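Local structure of TgTwinScan_2721 - E2 domain (Toxoplasma gondii, 2F4Z) at residues Q34-K39 with D103-P108; A42-L47 with T143-L148; Q68-G71 with W77-F80; V114-H119 with K184-T189; P158-P163 with K170-N175. The protein probably acts as an E2 ubiquitin-conjugating enzyme, carrying activated ubiquitin as a thioester on its way to target proteins. All coordinates share one frame; numbering follows the deposited sequence.

In the fold
Contacts 1, 2 and 3 cluster at one end of the domain and touch one another: contacts 1 and 2 both use helix 33-46, and Trp-77 of contact 3 packs on Ile-44 and Ile-144 of contact 2. Contacts 4 and 5 lie on the opposite side of the chain's centre from contacts 1 and 2, and are joined through Trp-118 with Met-171 and His-119 with Pro-158. Contact 3 is a surface pairing made by backbone hydrogen bonds; contact 5, also at the surface, is purely apolar. The partly buried contacts 1, 2 and 4 rely on side chains: arginine faces in the first two, with a bridging water in contact 2, and two tryptophans in contact 4.

Contact 1 (Q34-K39 with D103-P108); sequences QARLLK and DYPYNP
Arg-36 and Pro-105 mark the nearest backbone approach, with their CA atoms still 8.8 Å apart, so the helical segment 34-39 and the irregular loop 103-108 are joined entirely by side chains. The loop turns sharply at the cis peptide between Tyr-104 and Pro-105, where the proline CB lies over one face of the preceding tyrosine ring. Arg-36 spans the gap with a straight chain: CG lies opposite the backbone N (chi1 -178°) and the methylenes run on extended to NE. Pro-105 covers one face of the guanidinium, CB sitting over its centre 3.5 Å from CZ of Arg-36. The Tyr-104 ring stands almost perpendicular to the guanidinium, the planes 89° apart, and its hydroxyl lies at the edge of the group, with Arg-36 NH2 and Tyr-104 OH 3.5 Å apart. What ties the two polar ends together is Glu-40, one turn further along the helix: its OE2 takes a salt bridge from Arg-36 NE and a hydrogen bond with the tyrosine hydroxyl. Leu-37 adds the apolar part, CD2 leaning obliquely against the tyrosine 3.7 Å from CE2 of Tyr-104. The loop carries the Pro-x-x-Pro-Pro motif of ubiquitin-conjugating enzymes, beginning at Pro-105; in relatives this loop and the first helix contribute to the surface that receives E3 ligases. Around the contact, Arg-36 NH1 bonds to Pro-140 O and Pro-105 O to Trp-138 NE1, while Leu-37 and Tyr-104 both rest on Ile-144 at the start of helix 144-156.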
# COMPACT_ATOMS: atom_id res chain seq x y z
N GLN A 34 -0.85 19.53 -0.89
CA GLN A 34 -2.23 19.65 -0.37
C GLN A 34 -3.26 18.80 -1.10
O GLN A 34 -4.11 18.18 -0.45
CB GLN A 34 -2.64 21.10 -0.20
CG GLN A 34 -2.21 21.57 1.20
CD GLN A 34 -1.42 22.87 1.21
OE1 GLN A 34 -1.45 23.64 0.21
NE2 GLN A 34 -0.70 23.14 2.32
N ALA A 35 -3.14 18.72 -2.43
CA ALA A 35 -4.04 17.89 -3.20
C ALA A 35 -4.00 16.39 -2.76
O ALA A 35 -5.05 15.73 -2.64
CB ALA A 35 -3.74 18.03 -4.68
N ARG A 36 -2.78 15.87 -2.54
CA ARG A 36 -2.63 14.49 -2.06
C ARG A 36 -3.30 14.29 -0.70
O ARG A 36 -4.09 13.36 -0.51
CB ARG A 36 -1.16 14.05 -1.95
CG ARG A 36 -1.14 12.57 -1.49
CD ARG A 36 0.23 12.03 -1.34
NE ARG A 36 0.26 10.80 -0.53
CZ ARG A 36 0.97 9.71 -0.82
NH1 ARG A 36 1.65 9.63 -1.95
NH2 ARG A 36 1.03 8.68 0.03
N LEU A 37 -3.01 15.19 0.23
CA LEU A 37 -3.52 15.04 1.58
C LEU A 37 -5.06 15.13 1.62
O LEU A 37 -5.72 14.27 2.26
CB LEU A 37 -2.82 16.02 2.54
CG LEU A 37 -1.42 15.66 3.05
CD1 LEU A 37 -0.84 16.80 3.90
CD2 LEU A 37 -1.53 14.40 3.91
N LEU A 38 -5.62 16.06 0.85
CA LEU A 38 -7.10 16.16 0.69
C LEU A 38 -7.78 14.93 0.07
O LEU A 38 -8.85 14.50 0.50
CB LEU A 38 -7.49 17.45 -0.07
CG LEU A 38 -7.36 18.67 0.85
CD1 LEU A 38 -7.29 19.96 0.04
CD2 LEU A 38 -8.51 18.67 1.85
N LYS A 39 -7.14 14.32 -0.92
CA LYS A 39 -7.65 13.13 -1.54
C LYS A 39 -7.51 11.92 -0.64
O LYS A 39 -8.40 11.07 -0.65
CB LYS A 39 -6.94 12.86 -2.86
CG LYS A 39 -7.31 11.48 -3.41
CD LYS A 39 -7.52 11.46 -4.89
CE LYS A 39 -8.12 10.08 -5.26
NZ LYS A 39 -7.25 8.92 -4.74
N ASP A 103 7.59 17.33 4.31
CA ASP A 103 8.01 16.60 3.09
C ASP A 103 7.30 15.25 2.98
O ASP A 103 7.80 14.37 2.30
CB ASP A 103 9.54 16.41 3.05
CG ASP A 103 10.28 17.68 2.59
OD1 ASP A 103 11.51 17.80 2.80
OD2 ASP A 103 9.62 18.57 2.02
N TYR A 104 6.18 15.09 3.69
CA TYR A 104 5.27 13.99 3.36
C TYR A 104 5.01 14.11 1.86
O TYR A 104 4.88 15.20 1.36
CB TYR A 104 3.97 14.11 4.17
CG TYR A 104 3.00 12.97 3.92
CD1 TYR A 104 3.10 11.78 4.65
CD2 TYR A 104 1.95 13.11 2.97
CE1 TYR A 104 2.22 10.75 4.42
CE2 TYR A 104 1.07 12.08 2.75
CZ TYR A 104 1.19 10.92 3.49
OH TYR A 104 0.32 9.88 3.24
N PRO A 105 4.91 13.00 1.13
CA PRO A 105 4.82 11.63 1.53
C PRO A 105 6.19 10.92 1.59
O PRO A 105 6.25 9.76 1.89
CB PRO A 105 3.95 11.05 0.44
CG PRO A 105 4.26 11.86 -0.77
CD PRO A 105 4.84 13.14 -0.34
N TYR A 106 7.27 11.63 1.29
CA TYR A 106 8.60 10.99 1.32
C TYR A 106 8.90 10.65 2.75
O TYR A 106 9.43 9.62 2.99
CB TYR A 106 9.70 11.93 0.81
CG TYR A 106 9.49 12.35 -0.62
CD1 TYR A 106 9.24 13.67 -0.93
CD2 TYR A 106 9.52 11.41 -1.66
CE1 TYR A 106 9.04 14.08 -2.25
CE2 TYR A 106 9.34 11.80 -2.98
CZ TYR A 106 9.10 13.14 -3.27
OH TYR A 106 8.92 13.60 -4.57
N ASN A 107 8.59 11.55 3.68
CA ASN A 107 8.68 11.31 5.11
C ASN A 107 7.36 10.83 5.76
O ASN A 107 6.26 11.34 5.43
CB ASN A 107 9.19 12.55 5.83
CG ASN A 107 10.62 12.94 5.41
OD1 ASN A 107 11.01 14.13 5.51
ND2 ASN A 107 11.43 11.93 4.97
N PRO A 108 7.45 9.83 6.66
CA PRO A 108 6.19 9.27 7.17
C PRO A 108 5.47 10.19 8.16
O PRO A 108 6.09 11.05 8.78
CB PRO A 108 6.62 7.93 7.83
CG PRO A 108 8.07 8.20 8.20
CD PRO A 108 8.64 9.12 7.17

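Contact 2 (A42-L47 with T143-L148); sequences ADIQQL and TIRTAL
Leu-47 lies over one face of the Arg-145 guanidinium, its CG above the centre of the group 3.8 Å from CZ of Arg-145, and its CB 3.7 Å from Arg-145 NH2. The two side chains cross at about a right angle, so the leucine meets the flat end of the arginine rather than running along it. Arg-145 gets there on an extended chain that leaves its helix with CG opposite the backbone N (chi1 -166°). Lower down, its aliphatic part slides past Ile-44 in the opposite direction, with Ile-44 CG1 4.0 Å from Arg-145 CB and 4.1 Å from Arg-145 CD. A water completes the link: it donates to the carbonyl Ile-44 O and accepts from Arg-145 NE, each bond 2.7 Å long. The arginine therefore serves a carbonyl near the end of helix 33-46 without touching it directly. These two elements are the N-terminal helix and the central helix of the ubiquitin-conjugating fold, meeting beside the sheet. The central helix starts with Thr-143 as N-cap, its OG1 accepting a nearly straight bond (175°) from Thr-146 N. Thr-146 OG1 in turn donates to Thr-143 O on a lone pair in the carbonyl plane, at 2.7 Å, and Ala-147 N uses the same oxygen. Helix 33-46 contributes to this start as well, since Glu-40 OE1 accepts from Ile-144 N. On the buried side Ile-44 and Ile-144 both pack on Trp-77, while Leu-148 reaches Val-65, Ile-81 and Met-111 of the sheet.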
# COMPACT_ATOMS: atom_id res chain seq x y z
N ALA A 42 -10.49 12.35 1.74
CA ALA A 42 -11.67 11.91 1.00
C ALA A 42 -11.76 10.40 0.84
O ALA A 42 -12.85 9.83 1.00
CB ALA A 42 -11.71 12.58 -0.40
N ASP A 43 -10.68 9.72 0.45
CA ASP A 43 -10.80 8.28 0.28
C ASP A 43 -11.00 7.61 1.63
O ASP A 43 -11.76 6.65 1.74
CB ASP A 43 -9.61 7.67 -0.51
CG ASP A 43 -9.49 8.25 -1.94
OD1 ASP A 43 -10.45 8.83 -2.47
OD2 ASP A 43 -8.41 8.17 -2.53
N ILE A 44 -10.37 8.13 2.69
CA ILE A 44 -10.56 7.52 4.00
C ILE A 44 -12.09 7.51 4.31
O ILE A 44 -12.66 6.48 4.68
CB ILE A 44 -9.73 8.22 5.14
CG1 ILE A 44 -8.27 7.90 5.02
CG2 ILE A 44 -10.22 7.73 6.52
CD1 ILE A 44 -7.34 8.79 5.84
N GLN A 45 -12.75 8.65 4.12
CA GLN A 45 -14.20 8.75 4.37
C GLN A 45 -15.04 7.89 3.44
O GLN A 45 -15.99 7.25 3.88
CB GLN A 45 -14.68 10.20 4.25
CG GLN A 45 -16.17 10.26 3.92
CD GLN A 45 -16.83 11.44 4.54
OE1 GLN A 45 -16.99 11.49 5.78
NE2 GLN A 45 -17.22 12.40 3.70
N GLN A 46 -14.71 7.89 2.17
CA GLN A 46 -15.44 7.10 1.19
C GLN A 46 -15.41 5.58 1.53
O GLN A 46 -16.38 4.87 1.25
CB GLN A 46 -14.91 7.43 -0.21
CG GLN A 46 -15.08 6.38 -1.29
CD GLN A 46 -13.80 6.22 -2.10
OE1 GLN A 46 -13.32 7.19 -2.73
NE2 GLN A 46 -13.20 5.01 -2.07
N LEU A 47 -14.34 5.11 2.20
CA LEU A 47 -14.19 3.67 2.55
C LEU A 47 -14.89 3.19 3.84
O LEU A 47 -15.63 3.93 4.49
CB LEU A 47 -12.71 3.25 2.57
CG LEU A 47 -11.86 2.68 1.41
CD1 LEU A 47 -12.62 1.80 0.35
CD2 LEU A 47 -11.01 3.74 0.74
N THR A 143 -0.26 5.00 2.36
CA THR A 143 -1.13 6.11 2.73
C THR A 143 -1.26 6.12 4.23
O THR A 143 -0.96 5.12 4.87
CB THR A 143 -2.52 5.91 2.10
OG1 THR A 143 -3.11 4.73 2.64
CG2 THR A 143 -2.38 5.75 0.57
N ILE A 144 -1.69 7.26 4.77
CA ILE A 144 -2.14 7.35 6.18
C ILE A 144 -3.14 6.23 6.56
O ILE A 144 -3.04 5.62 7.63
CB ILE A 144 -2.70 8.77 6.45
CG1 ILE A 144 -1.53 9.79 6.43
CG2 ILE A 144 -3.44 8.85 7.77
CD1 ILE A 144 -1.93 11.16 6.02
N ARG A 145 -4.09 5.93 5.67
CA ARG A 145 -4.99 4.77 5.88
C ARG A 145 -4.38 3.38 6.11
O ARG A 145 -4.81 2.64 7.00
CB ARG A 145 -5.98 4.64 4.72
CG ARG A 145 -7.11 3.66 5.11
CD ARG A 145 -8.34 3.85 4.16
NE ARG A 145 -9.45 3.08 4.70
CZ ARG A 145 -9.72 1.82 4.39
NH1 ARG A 145 -8.99 1.18 3.50
NH2 ARG A 145 -10.76 1.21 4.95
N THR A 146 -3.45 2.99 5.25
CA THR A 146 -2.66 1.78 5.44
C THR A 146 -1.89 1.84 6.78
O THR A 146 -1.81 0.85 7.43
CB THR A 146 -1.70 1.46 4.23
OG1 THR A 146 -0.72 2.50 4.15
CG2 THR A 146 -2.46 1.50 2.92
N ALA A 147 -1.39 3.01 7.22
CA ALA A 147 -0.82 3.10 8.58
C ALA A 147 -1.83 2.82 9.69
O ALA A 147 -1.52 2.01 10.56
CB ALA A 147 -0.05 4.43 8.83
N LEU A 148 -3.01 3.45 9.64
CA LEU A 148 -4.13 3.18 10.56
C LEU A 148 -4.57 1.73 10.56
O LEU A 148 -4.78 1.12 11.62
CB LEU A 148 -5.36 4.12 10.33
CG LEU A 148 -5.15 5.65 10.46
CD1 LEU A 148 -6.40 6.41 10.09
CD2 LEU A 148 -4.67 6.11 11.84
O HOH W 1 -11.48 4.36 5.90

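Contact 3 (Q68-G71 with W77-F80); sequences QIVG and WRGF
Gln-68 and Arg-78 form an antiparallel hydrogen-bonded pair, each satisfying both backbone groups of the other. Arg-78 N donates to Gln-68 O at 2.7 Å, with an N-H...O angle of 169°; the return bond from Gln-68 N to Arg-78 O is 2.9 Å long. Gln-68 O also takes a CA-H...O contact from Trp-77, 3.2 Å from Trp-77 CA. The neighbouring pair, Ile-69 with Trp-77, is non-hydrogen-bonded: Trp-77 turns its backbone bonding to Ile-98 of strand 93-99. The hairpin continues through Val-70 with Arg-76 on one side and Phe-80 with Ser-66 on the other. The indole NE1 is satisfied by Ile-74 O in the turn, while Ile-69 CG2 packs obliquely 3.9 Å from Trp-77 CD1. Val-70 CG2 packs 3.7 Å from Arg-78 N. On the face carrying Gln-68 and Arg-78, the extended glutamine chain passes obliquely by the rim of Phe-80, its CG at the edge in the ring plane and its CD 3.7 Å from Phe-80 CE1. In this beta hairpin of the ubiquitin-conjugating fold, 65-70 is an outermost strand of the sheet, 77-82 runs between it and 93-99, and Trp-77 packs against Leu-41 and Glu-40 of helix 33-46.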
# COMPACT_ATOMS: atom_id res chain seq x y z
N GLN A 68 -9.86 13.00 10.73
CA GLN A 68 -10.32 14.35 10.57
C GLN A 68 -9.13 15.22 10.66
O GLN A 68 -8.22 14.93 11.45
CB GLN A 68 -11.18 14.76 11.75
CG GLN A 68 -12.43 14.01 11.80
CD GLN A 68 -13.18 14.23 13.08
OE1 GLN A 68 -12.66 14.81 14.06
NE2 GLN A 68 -14.41 13.77 13.08
N ILE A 69 -9.17 16.34 9.94
CA ILE A 69 -8.19 17.35 10.17
C ILE A 69 -8.52 18.10 11.44
O ILE A 69 -9.64 18.01 11.94
CB ILE A 69 -7.82 18.27 8.93
CG1 ILE A 69 -8.56 19.57 8.97
CG2 ILE A 69 -7.87 17.50 7.57
CD1 ILE A 69 -8.19 20.43 7.81
N VAL A 70 -7.50 18.76 11.98
CA VAL A 70 -7.55 19.42 13.26
C VAL A 70 -7.22 20.89 13.13
O VAL A 70 -6.19 21.27 12.56
CB VAL A 70 -6.56 18.74 14.23
CG1 VAL A 70 -6.36 19.60 15.51
CG2 VAL A 70 -7.05 17.34 14.56
N GLY A 71 -8.11 21.75 13.62
CA GLY A 71 -7.82 23.20 13.74
C GLY A 71 -7.70 23.91 12.40
O GLY A 71 -6.97 24.93 12.30
N TRP A 77 -3.85 15.87 11.93
CA TRP A 77 -5.08 15.07 11.85
C TRP A 77 -5.30 14.32 13.14
O TRP A 77 -4.37 14.11 13.96
CB TRP A 77 -5.00 13.98 10.75
CG TRP A 77 -4.96 14.36 9.28
CD1 TRP A 77 -4.66 15.57 8.72
CD2 TRP A 77 -5.15 13.45 8.18
NE1 TRP A 77 -4.66 15.48 7.34
CE2 TRP A 77 -4.97 14.19 6.99
CE3 TRP A 77 -5.47 12.09 8.10
CZ2 TRP A 77 -5.07 13.60 5.70
CZ3 TRP A 77 -5.59 11.50 6.82
CH2 TRP A 77 -5.41 12.27 5.65
N ARG A 78 -6.51 13.86 13.29
CA ARG A 78 -6.91 12.95 14.33
C ARG A 78 -7.34 11.66 13.62
O ARG A 78 -8.05 11.75 12.61
CB ARG A 78 -8.10 13.56 15.03
CG ARG A 78 -8.31 13.12 16.38
CD ARG A 78 -9.60 13.83 16.87
NE ARG A 78 -9.41 15.27 17.09
CZ ARG A 78 -8.80 15.79 18.16
NH1 ARG A 78 -8.30 14.96 19.09
NH2 ARG A 78 -8.69 17.11 18.29
N GLY A 79 -6.80 10.51 14.06
CA GLY A 79 -7.17 9.20 13.52
C GLY A 79 -8.08 8.50 14.53
O GLY A 79 -8.02 8.79 15.72
N PHE A 80 -8.97 7.64 14.02
CA PHE A 80 -9.94 6.89 14.83
C PHE A 80 -9.86 5.49 14.37
O PHE A 80 -9.86 5.24 13.18
CB PHE A 80 -11.38 7.39 14.62
CG PHE A 80 -11.52 8.82 14.99
CD1 PHE A 80 -11.54 9.81 14.01
CD2 PHE A 80 -11.50 9.20 16.32
CE1 PHE A 80 -11.60 11.13 14.39
CE2 PHE A 80 -11.53 10.50 16.68
CZ PHE A 80 -11.60 11.46 15.71

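Contact 4 (V114-H119 with K184-T189); sequences VTKIWH and KLWTET
Trp-186, from the helix, gives up the most surface here, wedging its indole against the backbone of Ile-117 and between the side chains of Lys-116 and Trp-118. Its CG lies opposite the carbonyl carbon (chi1 -86°), which swings the six-membered ring out to the loop. The ring meets the main chain first: Ile-117 N lies at its edge, in plane, and Ile-117 C comes within 3.5 Å of Trp-186 CE3. Trp-118, next in buried area, covers one face, its CE3 standing above the ring toward the rim, 3.6 Å from Trp-186 CZ2. The two six-membered rings meet obliquely, their planes 53° apart and centroids 5.0 Å apart, and Trp-118 CB sits above the indole plane near CG and CD2, 4.0 Å from Trp-186 CD2. Lys-116 takes part through the base of its chain, with CB 3.8 Å from Trp-186 CZ3, before bends carry its amine away. No hydrogen bond crosses this contact. The loop leads into the His-Pro-Asn motif characteristic of ubiquitin-conjugating enzymes, beginning at His-119, whose ND1 bonds to Asn-121 N and whose NE2 bonds to Met-154 O. Around the tryptophan pair, Phe-190 meets Trp-186 edge-to-face, Ile-117 packs on Phe-94 of strand 93-99, and Trp-118 is also lined by Phe-179 of helix 176-190 and by Val-168 and Met-171 of helix 166-174.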
# COMPACT_ATOMS: atom_id res chain seq x y z
N VAL A 114 -3.84 8.92 21.52
CA VAL A 114 -4.33 9.89 22.53
C VAL A 114 -5.11 9.10 23.59
O VAL A 114 -4.84 9.26 24.77
CB VAL A 114 -5.20 10.96 21.87
CG1 VAL A 114 -5.97 11.80 22.93
CG2 VAL A 114 -4.32 11.81 20.95
N THR A 115 -6.04 8.22 23.18
CA THR A 115 -6.78 7.32 24.09
C THR A 115 -5.80 6.39 24.86
O THR A 115 -4.95 5.74 24.23
CB THR A 115 -7.71 6.41 23.31
OG1 THR A 115 -8.58 7.19 22.46
CG2 THR A 115 -8.53 5.50 24.25
N LYS A 116 -5.90 6.35 26.20
CA LYS A 116 -5.14 5.36 27.02
C LYS A 116 -5.45 3.94 26.60
O LYS A 116 -6.62 3.51 26.43
CB LYS A 116 -5.40 5.57 28.54
CG LYS A 116 -4.80 6.82 29.20
CD LYS A 116 -3.24 6.79 29.05
CE LYS A 116 -2.43 7.72 30.00
NZ LYS A 116 -2.73 9.21 29.91
N ILE A 117 -4.39 3.15 26.42
CA ILE A 117 -4.55 1.75 25.95
C ILE A 117 -3.45 0.89 26.62
O ILE A 117 -2.32 1.39 26.92
CB ILE A 117 -4.51 1.68 24.39
CG1 ILE A 117 -4.83 0.25 23.88
CG2 ILE A 117 -3.19 2.32 23.87
CD1 ILE A 117 -5.17 0.14 22.38
N TRP A 118 -3.80 -0.34 26.94
CA TRP A 118 -2.90 -1.28 27.60
C TRP A 118 -2.46 -2.30 26.56
O TRP A 118 -3.20 -3.20 26.25
CB TRP A 118 -3.68 -2.02 28.68
CG TRP A 118 -2.81 -2.81 29.63
CD1 TRP A 118 -2.69 -4.21 29.71
CD2 TRP A 118 -1.94 -2.27 30.62
NE1 TRP A 118 -1.79 -4.53 30.71
CE2 TRP A 118 -1.32 -3.37 31.28
CE3 TRP A 118 -1.63 -0.98 31.03
CZ2 TRP A 118 -0.43 -3.19 32.32
CZ3 TRP A 118 -0.72 -0.80 32.05
CH2 TRP A 118 -0.12 -1.92 32.70
N HIS A 119 -1.25 -2.12 26.00
CA HIS A 119 -0.80 -3.00 24.87
C HIS A 119 0.72 -3.01 24.96
O HIS A 119 1.29 -1.95 25.22
CB HIS A 119 -1.30 -2.39 23.52
CG HIS A 119 -1.10 -3.27 22.31
ND1 HIS A 119 0.13 -3.50 21.74
CD2 HIS A 119 -1.99 -3.98 21.57
CE1 HIS A 119 -0.00 -4.32 20.72
NE2 HIS A 119 -1.28 -4.60 20.57
N LYS A 184 -8.92 -5.18 28.51
CA LYS A 184 -10.36 -5.04 28.44
C LYS A 184 -10.96 -3.99 29.39
O LYS A 184 -11.86 -3.23 29.00
CB LYS A 184 -11.05 -6.40 28.58
CG LYS A 184 -12.51 -6.25 28.85
CD LYS A 184 -13.29 -7.55 28.68
CE LYS A 184 -14.77 -7.30 28.99
NZ LYS A 184 -15.44 -8.54 29.51
N LEU A 185 -10.46 -3.90 30.61
CA LEU A 185 -10.93 -2.87 31.54
C LEU A 185 -10.50 -1.47 31.07
O LEU A 185 -11.29 -0.52 31.17
CB LEU A 185 -10.41 -3.10 32.96
CG LEU A 185 -10.82 -2.09 34.06
CD1 LEU A 185 -12.35 -2.16 34.27
CD2 LEU A 185 -10.06 -2.42 35.33
N TRP A 186 -9.25 -1.32 30.60
CA TRP A 186 -8.79 -0.04 30.02
C TRP A 186 -9.66 0.34 28.83
O TRP A 186 -10.04 1.47 28.71
CB TRP A 186 -7.33 -0.06 29.63
CG TRP A 186 -6.41 0.28 30.77
CD1 TRP A 186 -6.46 -0.23 32.04
CD2 TRP A 186 -5.22 1.11 30.72
NE1 TRP A 186 -5.42 0.26 32.78
CE2 TRP A 186 -4.63 1.07 32.00
CE3 TRP A 186 -4.63 1.91 29.72
CZ2 TRP A 186 -3.50 1.84 32.33
CZ3 TRP A 186 -3.51 2.66 30.04
CH2 TRP A 186 -2.93 2.61 31.32
N THR A 187 -9.99 -0.62 27.97
CA THR A 187 -10.94 -0.38 26.83
C THR A 187 -12.32 0.17 27.34
O THR A 187 -12.84 1.20 26.85
CB THR A 187 -11.06 -1.66 25.98
OG1 THR A 187 -9.77 -1.99 25.42
CG2 THR A 187 -12.06 -1.50 24.83
N GLU A 188 -12.88 -0.47 28.36
CA GLU A 188 -14.21 -0.13 28.89
C GLU A 188 -14.14 1.20 29.56
O GLU A 188 -15.07 1.97 29.47
CB GLU A 188 -14.70 -1.21 29.86
CG GLU A 188 -15.00 -2.51 29.09
CD GLU A 188 -15.30 -3.77 29.94
OE1 GLU A 188 -14.63 -4.04 30.99
OE2 GLU A 188 -16.20 -4.54 29.48
N THR A 189 -13.01 1.50 30.18
CA THR A 189 -12.83 2.69 30.94
C THR A 189 -12.50 3.93 30.08
O THR A 189 -13.06 4.99 30.31
CB THR A 189 -11.72 2.47 31.97
OG1 THR A 189 -12.13 1.42 32.83
CG2 THR A 189 -11.46 3.71 32.77

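Contact 5 (P158-P163 with K170-N175); sequences PVPTDP and KMMIEN
Met-172 carries this contact, lying against Pro-160 and Pro-158 where the loop and helix backbones come nearest, the CA atoms of Pro-160 and Met-172 being 6.7 Å apart. From CB, which points at the loop, the chain sets CG opposite the backbone N (chi1 -153°) and then runs on straight; these two methylenes bridge the gap, and the touching begins at the sulfur. SD rests on the Pro-160 ring, 3.6 Å from Pro-160 CG and 4.0 Å from Pro-160 CD, the thioether crossing the proline at about a right angle. Because the last torsion is also extended (chi3 165°), the methyl continues past that ring to Pro-158, two residues earlier: Met-172 CE is 3.9 Å from Pro-160 CG and 3.6 Å from Pro-158 CB. The methionine tip thus spans both rings, one flexible apolar chain against two rigid ones. Ile-173 adds a looser touch beside it, its CG1 4.3 Å from Pro-160 CB. Everything that crosses is apolar; the polar links stay within the helix, where Lys-170 NZ makes a long salt bridge to Glu-174 OE2 one turn on, and Lys-170 O accepts from both Ile-173 N and Glu-174 N. The loop is further tied by Val-159 N to Asn-121 OD1, and Pro-158 packs on His-119 and Pro-120, so it borders the family's His-Pro-Asn motif. At the far end Asn-175 caps helix 176-190 through Leu-178 N; that helix supplies Phe-179 to Met-172 and Met-171, while the loop itself links helix 144-156 to helix 166-174.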
# COMPACT_ATOMS: atom_id res chain seq x y z
N PRO A 158 -0.65 -8.54 19.52
CA PRO A 158 0.31 -8.06 20.50
C PRO A 158 1.59 -8.89 20.56
O PRO A 158 1.53 -10.14 20.52
CB PRO A 158 -0.45 -8.19 21.83
CG PRO A 158 -1.87 -8.16 21.44
CD PRO A 158 -1.94 -8.89 20.16
N VAL A 159 2.72 -8.20 20.64
CA VAL A 159 4.05 -8.80 20.63
C VAL A 159 4.84 -8.41 21.89
O VAL A 159 5.39 -7.30 21.98
CB VAL A 159 4.81 -8.42 19.33
CG1 VAL A 159 6.31 -8.34 19.57
CG2 VAL A 159 4.47 -9.38 18.20
N PRO A 160 4.86 -9.30 22.89
CA PRO A 160 5.62 -9.09 24.13
C PRO A 160 7.08 -8.88 23.84
O PRO A 160 7.72 -8.00 24.44
CB PRO A 160 5.47 -10.42 24.87
CG PRO A 160 4.25 -11.06 24.29
CD PRO A 160 4.08 -10.56 22.89
N THR A 161 7.55 -9.70 22.89
CA THR A 161 8.97 -9.88 22.50
C THR A 161 9.71 -8.58 22.20
O THR A 161 10.90 -8.45 22.52
CB THR A 161 9.07 -10.72 21.21
OG1 THR A 161 8.98 -9.83 20.09
CG2 THR A 161 7.95 -11.81 21.12
N ASP A 162 9.00 -7.62 21.59
CA ASP A 162 9.62 -6.38 21.13
C ASP A 162 8.72 -5.21 21.45
O ASP A 162 8.02 -4.75 20.54
CB ASP A 162 9.88 -6.43 19.61
CG ASP A 162 10.85 -5.32 19.13
OD1 ASP A 162 10.89 -5.09 17.89
OD2 ASP A 162 11.55 -4.70 19.99
N PRO A 163 8.75 -4.72 22.71
CA PRO A 163 7.71 -3.84 23.29
C PRO A 163 8.09 -2.37 23.49
O PRO A 163 9.26 -2.06 23.68
CB PRO A 163 7.51 -4.48 24.67
CG PRO A 163 8.97 -4.97 25.05
CD PRO A 163 9.78 -5.01 23.73
N LYS A 170 6.14 -7.04 30.66
CA LYS A 170 6.39 -7.87 31.85
C LYS A 170 5.15 -8.64 32.32
O LYS A 170 5.21 -9.86 32.55
CB LYS A 170 6.92 -7.02 32.99
CG LYS A 170 7.53 -7.86 34.12
CD LYS A 170 8.63 -7.09 34.83
CE LYS A 170 8.11 -6.22 35.96
NZ LYS A 170 8.07 -6.96 37.26
N MET A 171 4.02 -7.92 32.42
CA MET A 171 2.76 -8.54 32.83
C MET A 171 2.26 -9.61 31.87
O MET A 171 1.55 -10.52 32.24
CB MET A 171 1.64 -7.48 33.00
CG MET A 171 0.25 -8.11 33.07
SD MET A 171 -1.10 -6.96 33.33
CE MET A 171 -0.42 -5.92 34.62
N MET A 172 2.59 -9.46 30.61
CA MET A 172 1.98 -10.30 29.59
C MET A 172 2.68 -11.67 29.60
O MET A 172 2.15 -12.68 29.10
CB MET A 172 2.15 -9.62 28.25
CG MET A 172 1.13 -9.97 27.24
SD MET A 172 1.58 -9.15 25.69
CE MET A 172 0.47 -10.12 24.69
N ILE A 173 3.89 -11.65 30.16
CA ILE A 173 4.76 -12.83 30.30
C ILE A 173 4.37 -13.58 31.61
O ILE A 173 3.84 -14.70 31.58
CB ILE A 173 6.28 -12.39 30.22
CG1 ILE A 173 6.60 -11.73 28.85
CG2 ILE A 173 7.24 -13.54 30.52
CD1 ILE A 173 7.88 -10.83 28.83
N GLU A 174 4.60 -12.92 32.75
CA GLU A 174 4.17 -13.38 34.07
C GLU A 174 2.69 -13.83 34.17
O GLU A 174 2.36 -14.91 34.75
CB GLU A 174 4.41 -12.24 35.06
CG GLU A 174 5.87 -11.69 35.13
CD GLU A 174 5.98 -10.59 36.18
OE1 GLU A 174 4.91 -10.29 36.77
OE2 GLU A 174 7.08 -10.03 36.43
N ASN A 175 1.78 -13.03 33.61
CA ASN A 175 0.38 -13.27 33.86
C ASN A 175 -0.41 -12.72 32.71
O ASN A 175 -0.93 -11.57 32.75
CB ASN A 175 -0.05 -12.64 35.21
CG ASN A 175 -1.47 -13.01 35.62
OD1 ASN A 175 -2.26 -13.46 34.81
ND2 ASN A 175 -1.81 -12.78 36.89